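Local coordinates for protein D-hydantoinase (PDB 1NFG) that probably catalyses the stereospecific hydrolysis of the cyclic amide bond of D-hydantoin derivatives, with two zinc ions bound in each subunit, at residues 232-237 / 306-311; 175-180 / 370-375; 38-43 / 431-436; 3-8 / 47-52; 90-95 / 101-106. All coordinates share one frame; numbering follows the deposited sequence.

Contact 1. Residues 232-237 / 306-311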
# COMPACT_ATOMS: atom_id res chain seq x y z
N PRO A 232 -17.23 -6.63 14.52
CA PRO A 232 -17.24 -7.14 13.15
C PRO A 232 -18.17 -6.24 12.35
O PRO A 232 -19.14 -5.72 12.89
CB PRO A 232 -17.80 -8.54 13.31
CG PRO A 232 -18.75 -8.38 14.48
CD PRO A 232 -17.93 -7.55 15.43
N ILE A 233 -17.87 -6.05 11.07
CA ILE A 233 -18.71 -5.22 10.22
C ILE A 233 -18.78 -5.85 8.84
O ILE A 233 -17.86 -6.56 8.43
CB ILE A 233 -18.14 -3.78 10.12
CG1 ILE A 233 -19.12 -2.88 9.38
CG2 ILE A 233 -16.80 -3.79 9.40
CD1 ILE A 233 -18.77 -1.42 9.46
N TYR A 234 -19.87 -5.59 8.13
CA TYR A 234 -20.09 -6.16 6.82
C TYR A 234 -20.37 -5.05 5.81
O TYR A 234 -21.38 -4.35 5.91
CB TYR A 234 -21.27 -7.14 6.91
CG TYR A 234 -21.64 -7.88 5.64
CD1 TYR A 234 -22.43 -7.27 4.66
CD2 TYR A 234 -21.27 -9.21 5.45
CE1 TYR A 234 -22.85 -7.98 3.52
CE2 TYR A 234 -21.68 -9.94 4.32
CZ TYR A 234 -22.47 -9.32 3.37
OH TYR A 234 -22.90 -10.02 2.27
N ILE A 235 -19.49 -4.89 4.83
CA ILE A 235 -19.69 -3.85 3.83
C ILE A 235 -20.47 -4.41 2.66
O ILE A 235 -19.99 -5.30 1.95
CB ILE A 235 -18.33 -3.25 3.34
CG1 ILE A 235 -17.79 -2.22 4.34
CG2 ILE A 235 -18.53 -2.50 2.02
CD1 ILE A 235 -17.64 -2.70 5.73
N VAL A 236 -21.67 -3.89 2.45
CA VAL A 236 -22.51 -4.34 1.35
C VAL A 236 -22.02 -3.72 0.05
O VAL A 236 -21.37 -2.68 0.04
CB VAL A 236 -24.01 -3.97 1.56
CG1 VAL A 236 -24.50 -4.53 2.88
CG2 VAL A 236 -24.20 -2.46 1.51
N HIS A 237 -22.34 -4.39 -1.05
CA HIS A 237 -21.95 -3.98 -2.39
C HIS A 237 -20.63 -3.22 -2.58
O HIS A 237 -20.63 -2.02 -2.84
CB HIS A 237 -23.09 -3.20 -3.07
CG HIS A 237 -23.63 -2.06 -2.26
ND1 HIS A 237 -22.82 -1.17 -1.58
CD2 HIS A 237 -24.90 -1.64 -2.05
CE1 HIS A 237 -23.57 -0.26 -0.98
NE2 HIS A 237 -24.84 -0.52 -1.25
N VAL A 306 -11.99 -13.50 -1.20
CA VAL A 306 -12.12 -12.29 -0.41
C VAL A 306 -13.54 -12.02 0.08
O VAL A 306 -13.76 -11.80 1.27
CB VAL A 306 -11.62 -11.07 -1.22
CG1 VAL A 306 -11.84 -9.79 -0.45
CG2 VAL A 306 -10.16 -11.26 -1.57
N PHE A 307 -14.50 -12.05 -0.84
CA PHE A 307 -15.91 -11.78 -0.52
C PHE A 307 -16.69 -12.93 0.10
O PHE A 307 -16.41 -14.10 -0.14
CB PHE A 307 -16.64 -11.31 -1.78
CG PHE A 307 -16.13 -10.00 -2.32
CD1 PHE A 307 -16.07 -8.87 -1.50
CD2 PHE A 307 -15.74 -9.88 -3.65
CE1 PHE A 307 -15.63 -7.65 -2.00
CE2 PHE A 307 -15.30 -8.66 -4.16
CZ PHE A 307 -15.25 -7.54 -3.34
N GLU A 308 -17.70 -12.58 0.89
CA GLU A 308 -18.53 -13.57 1.55
C GLU A 308 -19.62 -14.10 0.63
O GLU A 308 -20.17 -15.18 0.86
CB GLU A 308 -19.18 -12.97 2.79
CG GLU A 308 -18.20 -12.42 3.78
CD GLU A 308 -17.21 -13.45 4.23
OE1 GLU A 308 -17.65 -14.57 4.58
OE2 GLU A 308 -16.00 -13.16 4.24
N THR A 309 -19.93 -13.35 -0.43
CA THR A 309 -20.99 -13.77 -1.33
C THR A 309 -21.17 -12.79 -2.47
O THR A 309 -20.54 -11.74 -2.50
CB THR A 309 -22.35 -13.86 -0.58
OG1 THR A 309 -23.37 -14.32 -1.47
CG2 THR A 309 -22.76 -12.48 -0.07
N VAL A 310 -22.04 -13.14 -3.40
CA VAL A 310 -22.40 -12.26 -4.51
C VAL A 310 -23.92 -12.19 -4.41
O VAL A 310 -24.61 -13.10 -4.84
CB VAL A 310 -22.03 -12.85 -5.89
CG1 VAL A 310 -22.55 -11.93 -6.99
CG2 VAL A 310 -20.53 -13.03 -6.01
N SER A 311 -24.42 -11.12 -3.80
CA SER A 311 -25.86 -10.94 -3.63
C SER A 311 -26.38 -10.10 -4.79
O SER A 311 -25.60 -9.74 -5.67
CB SER A 311 -26.18 -10.27 -2.29
OG SER A 311 -25.43 -9.08 -2.11
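Tyr234 reaches across to Glu308 and Thr309 with the outer end of its ring. The two backbones stay well apart, with the CA atoms of Tyr234 and Glu308 9.2 Å from each other. The phenol bridges that distance because CG lies anti to the backbone N, chi1 -178°, which sends the ring outward from strand 233-235. At its end, OH comes to 3.4 Å from CG2 of Thr309. This is a packing contact, and the two side chains meet at about a right angle. On the same ring, CE2 packs 4.2 Å from CB of Glu308, which approaches at a slant. Only the base of the glutamate takes part. Its carboxylate leads away and forms a salt bridge with Arg368. The polar atoms of the other two also have partners outside the segments. Tyr234 OH is hydrogen-bonded to Glu260 OE1, and Thr309 OG1 to Leu364 O. Thr309 therefore offers its methyl to the tyrosine and keeps its hydroxyl for a backbone carbonyl. All three residues are buried. Strand 257-262 runs between strands 233-235 and 310-311 in one parallel sheet. Tyr234 also packs on Val56 of strand 48-58. Three residues further along, His237 is a ligand of the second zinc ion. This is the wall of the TIM barrel that carries the binuclear zinc centre of the amidohydrolases.

Contact 2. Residues 175-180 / 370-375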
# COMPACT_ATOMS: atom_id res chain seq x y z
N GLY A 175 -24.25 -9.72 20.11
CA GLY A 175 -23.70 -10.69 19.19
C GLY A 175 -24.31 -10.57 17.81
O GLY A 175 -24.68 -11.57 17.20
N SER A 176 -24.44 -9.34 17.32
CA SER A 176 -25.01 -9.12 15.99
C SER A 176 -23.96 -8.58 15.03
O SER A 176 -22.84 -8.26 15.44
CB SER A 176 -26.18 -8.15 16.08
OG SER A 176 -27.23 -8.71 16.84
N LEU A 177 -24.33 -8.48 13.77
CA LEU A 177 -23.43 -7.98 12.74
C LEU A 177 -23.95 -6.71 12.08
O LEU A 177 -25.06 -6.69 11.55
CB LEU A 177 -23.21 -9.06 11.67
CG LEU A 177 -22.35 -8.65 10.47
CD1 LEU A 177 -20.91 -8.52 10.92
CD2 LEU A 177 -22.48 -9.68 9.37
N VAL A 178 -23.15 -5.66 12.11
CA VAL A 178 -23.55 -4.41 11.50
C VAL A 178 -23.21 -4.41 10.01
O VAL A 178 -22.10 -4.77 9.61
CB VAL A 178 -22.85 -3.20 12.16
CG1 VAL A 178 -23.21 -1.92 11.44
CG2 VAL A 178 -23.24 -3.12 13.62
N MET A 179 -24.18 -4.04 9.18
CA MET A 179 -24.00 -3.96 7.74
C MET A 179 -24.06 -2.48 7.39
O MET A 179 -24.78 -1.72 8.05
CB MET A 179 -25.13 -4.70 7.04
CG MET A 179 -25.26 -6.15 7.45
SD MET A 179 -26.61 -6.93 6.58
CE MET A 179 -27.82 -6.78 7.78
N VAL A 180 -23.34 -2.06 6.36
CA VAL A 180 -23.36 -0.65 6.01
C VAL A 180 -23.22 -0.32 4.54
O VAL A 180 -22.43 -0.94 3.82
CB VAL A 180 -22.26 0.12 6.79
CG1 VAL A 180 -20.92 -0.54 6.61
CG2 VAL A 180 -22.18 1.55 6.31
N ALA A 370 -24.90 -18.29 3.98
CA ALA A 370 -25.61 -19.03 5.01
C ALA A 370 -24.77 -19.06 6.28
O ALA A 370 -25.28 -18.87 7.38
CB ALA A 370 -25.89 -20.45 4.54
N LYS A 371 -23.47 -19.31 6.12
CA LYS A 371 -22.58 -19.36 7.27
C LYS A 371 -22.54 -18.02 7.99
O LYS A 371 -22.79 -17.95 9.19
CB LYS A 371 -21.17 -19.74 6.84
CG LYS A 371 -20.96 -21.20 6.51
CD LYS A 371 -19.52 -21.45 6.10
CE LYS A 371 -19.25 -22.92 5.89
NZ LYS A 371 -17.86 -23.14 5.41
N VAL A 372 -22.23 -16.96 7.26
CA VAL A 372 -22.13 -15.64 7.85
C VAL A 372 -23.40 -15.19 8.56
O VAL A 372 -23.35 -14.78 9.72
CB VAL A 372 -21.75 -14.58 6.79
CG1 VAL A 372 -21.74 -13.18 7.40
CG2 VAL A 372 -20.39 -14.92 6.20
N PHE A 373 -24.54 -15.29 7.89
CA PHE A 373 -25.79 -14.84 8.47
C PHE A 373 -26.58 -15.84 9.33
O PHE A 373 -27.81 -15.76 9.42
CB PHE A 373 -26.65 -14.24 7.36
CG PHE A 373 -26.02 -13.03 6.74
CD1 PHE A 373 -26.03 -11.81 7.42
CD2 PHE A 373 -25.36 -13.11 5.52
CE1 PHE A 373 -25.38 -10.68 6.89
CE2 PHE A 373 -24.71 -11.99 4.98
CZ PHE A 373 -24.71 -10.77 5.67
N GLY A 374 -25.86 -16.75 9.97
CA GLY A 374 -26.44 -17.74 10.87
C GLY A 374 -27.58 -18.64 10.44
O GLY A 374 -28.58 -18.74 11.14
N MET A 375 -27.44 -19.30 9.29
CA MET A 375 -28.47 -20.20 8.79
C MET A 375 -27.84 -21.54 8.41
O MET A 375 -28.51 -22.40 7.84
CB MET A 375 -29.13 -19.60 7.55
CG MET A 375 -29.72 -18.23 7.75
SD MET A 375 -30.51 -17.65 6.25
CE MET A 375 -29.10 -17.06 5.32
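Met179 and Leu177 pack against Phe373, which lies within the Schellman motif that ends helix 358-372. Gly374, with positive phi, is the C-prime residue of that motif, and Met375 N bonds to Ala370 O at 2.9 Å. The Met179 chain starts at CB, which points toward the helix end but is too far back to touch it. CG is anti to the carbonyl carbon, chi1 -57°, and brings the sulfur forward. SD then lies 4.0 Å from Phe373 CE1. The contact is Met-aromatic and oblique, with SD 5.1 Å from the ring centroid and 65° off its normal. A bend at chi3 turns CE aside, where it packs 3.9 Å from Phe91 CE1. Phe373 also meets the rings of Tyr234 and His122 edge-to-face. Leu177 CD2 reaches the same ring atom, Phe373 CE1, at 3.9 Å. Val372 CG1 lies over the centre of one face of the Phe373 ring, and the same methyl is 4.1 Å from Leu177 CD2.

Contact 3. Residues 38-43 / 431-436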
# COMPACT_ATOMS: atom_id res chain seq x y z
N ALA A 38 -40.16 -44.40 -2.98
CA ALA A 38 -40.37 -42.97 -2.79
C ALA A 38 -41.57 -42.43 -3.54
O ALA A 38 -41.80 -42.76 -4.71
CB ALA A 38 -39.12 -42.22 -3.20
N GLU A 39 -42.35 -41.58 -2.87
CA GLU A 39 -43.53 -40.96 -3.46
C GLU A 39 -43.19 -40.51 -4.87
O GLU A 39 -43.89 -40.85 -5.83
CB GLU A 39 -43.96 -39.75 -2.63
CG GLU A 39 -44.79 -40.10 -1.42
CD GLU A 39 -46.22 -40.46 -1.79
OE1 GLU A 39 -46.41 -41.31 -2.69
OE2 GLU A 39 -47.16 -39.89 -1.18
N ARG A 40 -42.12 -39.74 -5.00
CA ARG A 40 -41.71 -39.26 -6.30
C ARG A 40 -40.22 -39.45 -6.48
O ARG A 40 -39.46 -39.47 -5.52
CB ARG A 40 -42.06 -37.79 -6.45
CG ARG A 40 -41.73 -37.22 -7.81
CD ARG A 40 -42.09 -35.75 -7.88
NE ARG A 40 -41.88 -35.21 -9.21
CZ ARG A 40 -42.28 -34.00 -9.60
NH1 ARG A 40 -42.92 -33.21 -8.75
NH2 ARG A 40 -42.07 -33.60 -10.85
N THR A 41 -39.81 -39.61 -7.74
CA THR A 41 -38.41 -39.78 -8.06
C THR A 41 -38.08 -38.82 -9.19
O THR A 41 -38.80 -38.74 -10.18
CB THR A 41 -38.08 -41.22 -8.52
OG1 THR A 41 -38.16 -42.11 -7.40
CG2 THR A 41 -36.68 -41.29 -9.13
N ILE A 42 -37.01 -38.06 -9.01
CA ILE A 42 -36.60 -37.10 -10.03
C ILE A 42 -35.30 -37.58 -10.67
O ILE A 42 -34.38 -38.03 -9.97
CB ILE A 42 -36.40 -35.70 -9.43
CG1 ILE A 42 -37.73 -35.20 -8.85
CG2 ILE A 42 -35.87 -34.76 -10.50
CD1 ILE A 42 -37.63 -33.86 -8.12
N ASP A 43 -35.25 -37.51 -11.99
CA ASP A 43 -34.07 -37.94 -12.73
C ASP A 43 -33.18 -36.74 -13.02
O ASP A 43 -33.44 -35.96 -13.94
CB ASP A 43 -34.50 -38.59 -14.04
CG ASP A 43 -33.40 -39.46 -14.64
OD1 ASP A 43 -32.21 -39.16 -14.41
OD2 ASP A 43 -33.74 -40.43 -15.34
N GLY A 431 -37.95 -29.91 0.59
CA GLY A 431 -38.60 -31.10 0.10
C GLY A 431 -39.68 -30.93 -0.95
O GLY A 431 -39.89 -31.83 -1.77
N LYS A 432 -40.37 -29.80 -0.96
CA LYS A 432 -41.42 -29.60 -1.94
C LYS A 432 -40.88 -29.06 -3.26
O LYS A 432 -40.04 -28.16 -3.28
CB LYS A 432 -42.48 -28.64 -1.41
CG LYS A 432 -43.56 -28.30 -2.43
CD LYS A 432 -44.67 -27.44 -1.83
CE LYS A 432 -45.71 -27.10 -2.89
NZ LYS A 432 -46.84 -26.33 -2.33
N VAL A 433 -41.36 -29.62 -4.36
CA VAL A 433 -40.94 -29.17 -5.68
C VAL A 433 -41.74 -27.90 -5.94
O VAL A 433 -42.97 -27.95 -6.02
CB VAL A 433 -41.28 -30.21 -6.77
CG1 VAL A 433 -41.11 -29.61 -8.15
CG2 VAL A 433 -40.40 -31.43 -6.61
N ILE A 434 -41.06 -26.76 -6.05
CA ILE A 434 -41.77 -25.51 -6.30
C ILE A 434 -41.56 -24.99 -7.71
O ILE A 434 -42.29 -24.12 -8.18
CB ILE A 434 -41.40 -24.43 -5.25
CG1 ILE A 434 -39.91 -24.12 -5.29
CG2 ILE A 434 -41.82 -24.92 -3.86
CD1 ILE A 434 -39.46 -23.10 -4.24
N VAL A 435 -40.55 -25.53 -8.39
CA VAL A 435 -40.31 -25.16 -9.78
C VAL A 435 -40.03 -26.50 -10.45
O VAL A 435 -39.16 -27.23 -10.00
CB VAL A 435 -39.08 -24.23 -9.96
CG1 VAL A 435 -38.90 -23.91 -11.44
CG2 VAL A 435 -39.28 -22.95 -9.17
N ASP A 436 -40.80 -26.82 -11.48
CA ASP A 436 -40.64 -28.09 -12.18
C ASP A 436 -40.30 -27.79 -13.63
O ASP A 436 -41.07 -27.14 -14.33
CB ASP A 436 -41.95 -28.89 -12.11
CG ASP A 436 -41.74 -30.38 -12.32
OD1 ASP A 436 -40.94 -30.77 -13.20
OD2 ASP A 436 -42.40 -31.17 -11.61
O HOH W 1 -44.38 -30.83 -9.69
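Ile42 and Val433 mark the nearest approach of the two backbones, with their CA atoms 10.0 Å apart. No backbone hydrogen bond joins the segments. Strand 40-43 pairs instead with strand 3-6. Strand 432-436 pairs with strand 419-429, where Ile434 and Val435 both face Val427 in a classic beta bulge. The chain turns a corner at Val435, and the end of the Asp436 side chain approaches strand 40-43. Side chains and one bridging water span the distance. Ile42 and Val433 lie alongside each other, pointing opposite ways, and CD1 of Ile42 touches CG2 of Val433 at 4.0 Å. Val433 packs on Ile3 as well. The segments come from near the two ends of the chain and meet in the beta-sandwich domain that accompanies the barrel in hydantoinases. Beside the apolar pair, Arg40 stretches out with its chain extended from CG to NE. Its NH2 donates to Asp436 OD2 at 2.6 Å, with an N-H...O angle of 163°, in a salt bridge. OD2 is met on its syn side and sits at the edge of the guanidinium, near its plane. The guanidinium and carboxylate planes are turned 33° apart. A water accepts from Arg40 NH1 at 2.9 Å and donates to Asp436 OD2 at 2.8 Å. Two bonds thus grip OD2. Arg40 NH1 also lies 3.8 Å from Val433 CG2, the two side chains crossing at roughly a right angle.

Contact 4. Residues 3-8 / 47-52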
# COMPACT_ATOMS: atom_id res chain seq x y z
N ILE A 3 -39.09 -38.03 -1.48
CA ILE A 3 -38.50 -37.81 -2.80
C ILE A 3 -37.10 -38.38 -2.91
O ILE A 3 -36.36 -38.46 -1.92
CB ILE A 3 -38.47 -36.30 -3.15
CG1 ILE A 3 -39.89 -35.83 -3.49
CG2 ILE A 3 -37.52 -36.03 -4.31
CD1 ILE A 3 -39.96 -34.46 -4.12
N ILE A 4 -36.75 -38.81 -4.12
CA ILE A 4 -35.43 -39.34 -4.41
C ILE A 4 -34.93 -38.67 -5.68
O ILE A 4 -35.64 -38.63 -6.69
CB ILE A 4 -35.45 -40.87 -4.67
CG1 ILE A 4 -35.71 -41.63 -3.37
CG2 ILE A 4 -34.11 -41.32 -5.26
CD1 ILE A 4 -35.87 -43.14 -3.56
N ILE A 5 -33.73 -38.11 -5.61
CA ILE A 5 -33.13 -37.48 -6.77
C ILE A 5 -31.97 -38.38 -7.17
O ILE A 5 -31.00 -38.55 -6.42
CB ILE A 5 -32.63 -36.05 -6.45
CG1 ILE A 5 -33.82 -35.20 -6.00
CG2 ILE A 5 -31.99 -35.42 -7.68
CD1 ILE A 5 -33.44 -33.83 -5.48
N LYS A 6 -32.09 -38.99 -8.35
CA LYS A 6 -31.10 -39.93 -8.84
C LYS A 6 -30.37 -39.51 -10.11
O LYS A 6 -30.86 -38.66 -10.87
CB LYS A 6 -31.78 -41.27 -9.13
CG LYS A 6 -32.75 -41.20 -10.31
CD LYS A 6 -33.34 -42.54 -10.68
CE LYS A 6 -34.29 -42.41 -11.87
NZ LYS A 6 -34.88 -43.72 -12.29
N ASN A 7 -29.21 -40.13 -10.33
CA ASN A 7 -28.39 -39.89 -11.52
C ASN A 7 -27.80 -38.50 -11.64
O ASN A 7 -27.36 -38.10 -12.73
CB ASN A 7 -29.20 -40.16 -12.80
CG ASN A 7 -29.87 -41.52 -12.80
OD1 ASN A 7 -29.36 -42.48 -12.22
ND2 ASN A 7 -31.02 -41.60 -13.45
N GLY A 8 -27.78 -37.75 -10.55
CA GLY A 8 -27.24 -36.41 -10.61
C GLY A 8 -25.88 -36.33 -9.94
O GLY A 8 -25.44 -37.26 -9.26
N ARG A 47 -27.29 -33.59 -14.88
CA ARG A 47 -27.48 -32.32 -14.19
C ARG A 47 -26.78 -32.25 -12.85
O ARG A 47 -26.45 -33.27 -12.24
CB ARG A 47 -28.97 -32.05 -14.01
CG ARG A 47 -29.71 -31.80 -15.30
CD ARG A 47 -31.19 -31.64 -15.03
NE ARG A 47 -31.93 -31.22 -16.22
CZ ARG A 47 -33.24 -31.01 -16.23
NH1 ARG A 47 -33.95 -31.18 -15.11
NH2 ARG A 47 -33.85 -30.62 -17.34
N TYR A 48 -26.54 -31.03 -12.39
CA TYR A 48 -25.89 -30.81 -11.11
C TYR A 48 -26.98 -30.67 -10.05
O TYR A 48 -28.06 -30.14 -10.32
CB TYR A 48 -25.05 -29.53 -11.13
CG TYR A 48 -23.80 -29.58 -11.99
CD1 TYR A 48 -22.85 -30.59 -11.84
CD2 TYR A 48 -23.52 -28.56 -12.90
CE1 TYR A 48 -21.67 -30.60 -12.58
CE2 TYR A 48 -22.34 -28.55 -13.65
CZ TYR A 48 -21.42 -29.57 -13.48
OH TYR A 48 -20.25 -29.55 -14.20
N VAL A 49 -26.68 -31.13 -8.84
CA VAL A 49 -27.61 -31.02 -7.73
C VAL A 49 -26.94 -30.04 -6.77
O VAL A 49 -26.13 -30.44 -5.93
CB VAL A 49 -27.80 -32.38 -7.02
CG1 VAL A 49 -28.76 -32.23 -5.85
CG2 VAL A 49 -28.31 -33.41 -8.01
N PHE A 50 -27.27 -28.76 -6.92
CA PHE A 50 -26.71 -27.69 -6.08
C PHE A 50 -27.57 -27.33 -4.89
O PHE A 50 -28.78 -27.57 -4.89
CB PHE A 50 -26.57 -26.38 -6.87
CG PHE A 50 -25.56 -26.40 -7.97
CD1 PHE A 50 -24.26 -26.86 -7.75
CD2 PHE A 50 -25.87 -25.84 -9.21
CE1 PHE A 50 -23.29 -26.75 -8.75
CE2 PHE A 50 -24.90 -25.73 -10.22
CZ PHE A 50 -23.61 -26.19 -9.99
N PRO A 51 -26.96 -26.76 -3.83
CA PRO A 51 -27.75 -26.37 -2.66
C PRO A 51 -28.57 -25.17 -3.18
O PRO A 51 -28.16 -24.52 -4.14
CB PRO A 51 -26.68 -25.93 -1.67
CG PRO A 51 -25.53 -26.80 -2.00
CD PRO A 51 -25.52 -26.78 -3.51
N GLY A 52 -29.71 -24.88 -2.57
CA GLY A 52 -30.50 -23.75 -3.05
C GLY A 52 -29.82 -22.41 -2.85
O GLY A 52 -29.16 -22.17 -1.83
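Val49 turns its CG2 methyl to Ile5 and Gly8 through chi1 of 179°, which sets CG1 anti to the backbone N and CG2 anti to the carbonyl carbon. In Ile5, chi1 of -61° sets CG1 beside the backbone N, and CG2, anti to that N, is the branch that meets the valine. The two CG2 methyls are 4.2 Å apart. Backbone torsions matter just as much at Asn7. Its positive phi of 66° takes the chain round the corner between strands 3-6 and 8-12. Gly8 then lies close to the second segment, and its CA approaches Arg47 CA to 5.4 Å. Gly8 CA is 4.1 Å from Val49 CG2 and 3.6 Å from the carbonyl O of Arg47. With no side chain on Gly8, the valine methyl packs directly on the backbone. Arg47 takes part through its backbone alone. Its guanidinium leads away and pairs with Glu437 in a salt bridge. Strand 8-12 runs parallel to strand 48-58, and Leu21, Ile390 and Leu392 pack round Val49. The contact thus lies where the N-terminal strands of the beta-sandwich domain pass into the strand that leads to the barrel. No hydrogen bond crosses between the two segments. Their direct hold on each other is van der Waals packing of buried methyls and backbone, so it rests on close fit and the exclusion of water, with no directional bond.

Contact 5. Residues 90-95 / 101-106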
# COMPACT_ATOMS: atom_id res chain seq x y z
N ASP A 90 -34.33 -10.27 3.35
CA ASP A 90 -34.76 -8.95 2.93
C ASP A 90 -34.42 -7.92 3.98
O ASP A 90 -34.25 -8.24 5.17
CB ASP A 90 -36.27 -8.96 2.69
CG ASP A 90 -36.72 -7.88 1.73
OD1 ASP A 90 -36.38 -7.95 0.53
OD2 ASP A 90 -37.43 -6.96 2.18
N PHE A 91 -34.31 -6.67 3.54
CA PHE A 91 -34.00 -5.57 4.43
C PHE A 91 -35.28 -4.96 4.97
O PHE A 91 -35.98 -4.23 4.26
CB PHE A 91 -33.16 -4.51 3.70
CG PHE A 91 -31.70 -4.83 3.64
CD1 PHE A 91 -30.90 -4.70 4.77
CD2 PHE A 91 -31.12 -5.31 2.46
CE1 PHE A 91 -29.55 -5.04 4.74
CE2 PHE A 91 -29.78 -5.65 2.41
CZ PHE A 91 -28.98 -5.52 3.56
N CYS A 92 -35.60 -5.29 6.22
CA CYS A 92 -36.78 -4.76 6.88
C CYS A 92 -36.45 -3.30 7.20
O CYS A 92 -35.54 -3.02 7.98
CB CYS A 92 -37.05 -5.54 8.16
SG CYS A 92 -38.38 -4.88 9.20
N GLN A 93 -37.19 -2.38 6.58
CA GLN A 93 -36.93 -0.96 6.77
C GLN A 93 -37.80 -0.22 7.79
O GLN A 93 -39.02 -0.21 7.70
CB GLN A 93 -37.05 -0.25 5.42
CG GLN A 93 -36.51 1.17 5.45
CD GLN A 93 -36.51 1.82 4.09
OE1 GLN A 93 -37.56 2.09 3.51
NE2 GLN A 93 -35.32 2.06 3.55
N GLN A 94 -37.14 0.41 8.76
CA GLN A 94 -37.83 1.19 9.78
C GLN A 94 -38.41 2.45 9.14
O GLN A 94 -37.89 2.94 8.14
CB GLN A 94 -36.87 1.59 10.90
CG GLN A 94 -37.34 2.74 11.77
CD GLN A 94 -36.24 3.27 12.68
OE1 GLN A 94 -35.12 3.49 12.23
NE2 GLN A 94 -36.56 3.50 13.95
N ASP A 95 -39.49 2.95 9.72
CA ASP A 95 -40.12 4.18 9.23
C ASP A 95 -39.77 5.26 10.24
O ASP A 95 -39.83 5.03 11.44
CB ASP A 95 -41.63 4.00 9.16
CG ASP A 95 -42.05 3.04 8.07
OD1 ASP A 95 -41.83 3.36 6.88
OD2 ASP A 95 -42.59 1.96 8.40
N ALA A 101 -39.83 -2.79 16.11
CA ALA A 101 -40.89 -3.78 16.21
C ALA A 101 -42.00 -3.43 15.21
O ALA A 101 -42.43 -4.30 14.44
CB ALA A 101 -41.44 -3.81 17.61
N GLU A 102 -42.44 -2.16 15.20
CA GLU A 102 -43.49 -1.72 14.28
C GLU A 102 -43.07 -2.13 12.86
O GLU A 102 -43.91 -2.55 12.05
CB GLU A 102 -43.70 -0.18 14.33
CG GLU A 102 -44.53 0.42 15.54
CD GLU A 102 -45.10 1.84 15.24
OE1 GLU A 102 -45.74 1.99 14.19
OE2 GLU A 102 -44.92 2.80 16.05
N ALA A 103 -41.78 -2.03 12.57
CA ALA A 103 -41.22 -2.36 11.25
C ALA A 103 -41.26 -3.86 10.97
O ALA A 103 -41.66 -4.28 9.88
CB ALA A 103 -39.79 -1.85 11.14
N VAL A 104 -40.84 -4.66 11.94
CA VAL A 104 -40.86 -6.10 11.76
C VAL A 104 -42.29 -6.56 11.51
O VAL A 104 -42.55 -7.35 10.59
CB VAL A 104 -40.33 -6.81 13.00
CG1 VAL A 104 -40.45 -8.31 12.82
CG2 VAL A 104 -38.89 -6.39 13.26
N ALA A 105 -43.20 -6.07 12.34
CA ALA A 105 -44.61 -6.42 12.21
C ALA A 105 -45.09 -6.08 10.81
O ALA A 105 -45.81 -6.87 10.18
CB ALA A 105 -45.44 -5.64 13.24
N LYS A 106 -44.69 -4.92 10.31
CA LYS A 106 -45.08 -4.49 8.97
C LYS A 106 -44.55 -5.47 7.93
O LYS A 106 -45.23 -5.80 6.95
CB LYS A 106 -44.55 -3.09 8.69
CG LYS A 106 -44.91 -2.57 7.31
CD LYS A 106 -44.45 -1.14 7.15
CE LYS A 106 -44.89 -0.55 5.81
NZ LYS A 106 -44.64 0.92 5.75
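Cys92 and Ala103 form the tight, buried part of this contact. The cysteine sulfur is anti to the backbone N, chi1 173°, and points from the strand toward the helix. SG lies 3.9 Å from CB of Ala103. It also packs against the carbonyl O of Ala103 at 3.4 Å. SG also reaches CG2 of Val104, more loosely, at 4.4 Å. The small Ala103 side chain lets the helix come near: its CB packs 3.9 Å from CA of Gln94, and the CA atoms of these two residues are 5.1 Å apart. Strand 90-93 and helix 101-106 approach to 7.8 Å between axes, with 130° between their N-to-C directions. The other side is looser and opens to solvent. There Asp95 and Lys106 form a long salt bridge, OD2 to NZ at 3.5 Å. The extended lysine chain crosses the aspartate at about a right angle. No hydrogen bond accompanies this charge pair, so it is probably a weaker constraint than the close packing on the buried side. Gln94 turns its amide elsewhere, to the backbone N of Leu126 and the carbonyl of His98. The strand and helix are the first two elements of a beta-alpha-beta unit of the barrel. Its third element, strand 118-124, pairs in parallel with strand 85-93, and its Ile123 and Tyr121 touch Cys92 and Val104.

The five contacts fall into two groups. Contacts 1, 2 and 5 belong to the barrel around the zinc ions. Contacts 1 and 2 have centres 10 Å apart and share a parallel sheet, in which strands 178-180 and 233-235 are neighbours. Contact 5 is centred 18 Å from contact 2 and touches it. Contacts 3 and 4 lie in the beta-sandwich domain, also 10 Å apart, joined through strands 3-6 and 40-43. Contacts 1 and 3 are centred 33 Å apart. Along the chain contact 4 opens first, and 431-436 of contact 3 comes last. The sandwich therefore draws on both ends of the sequence, while the middle builds the barrel.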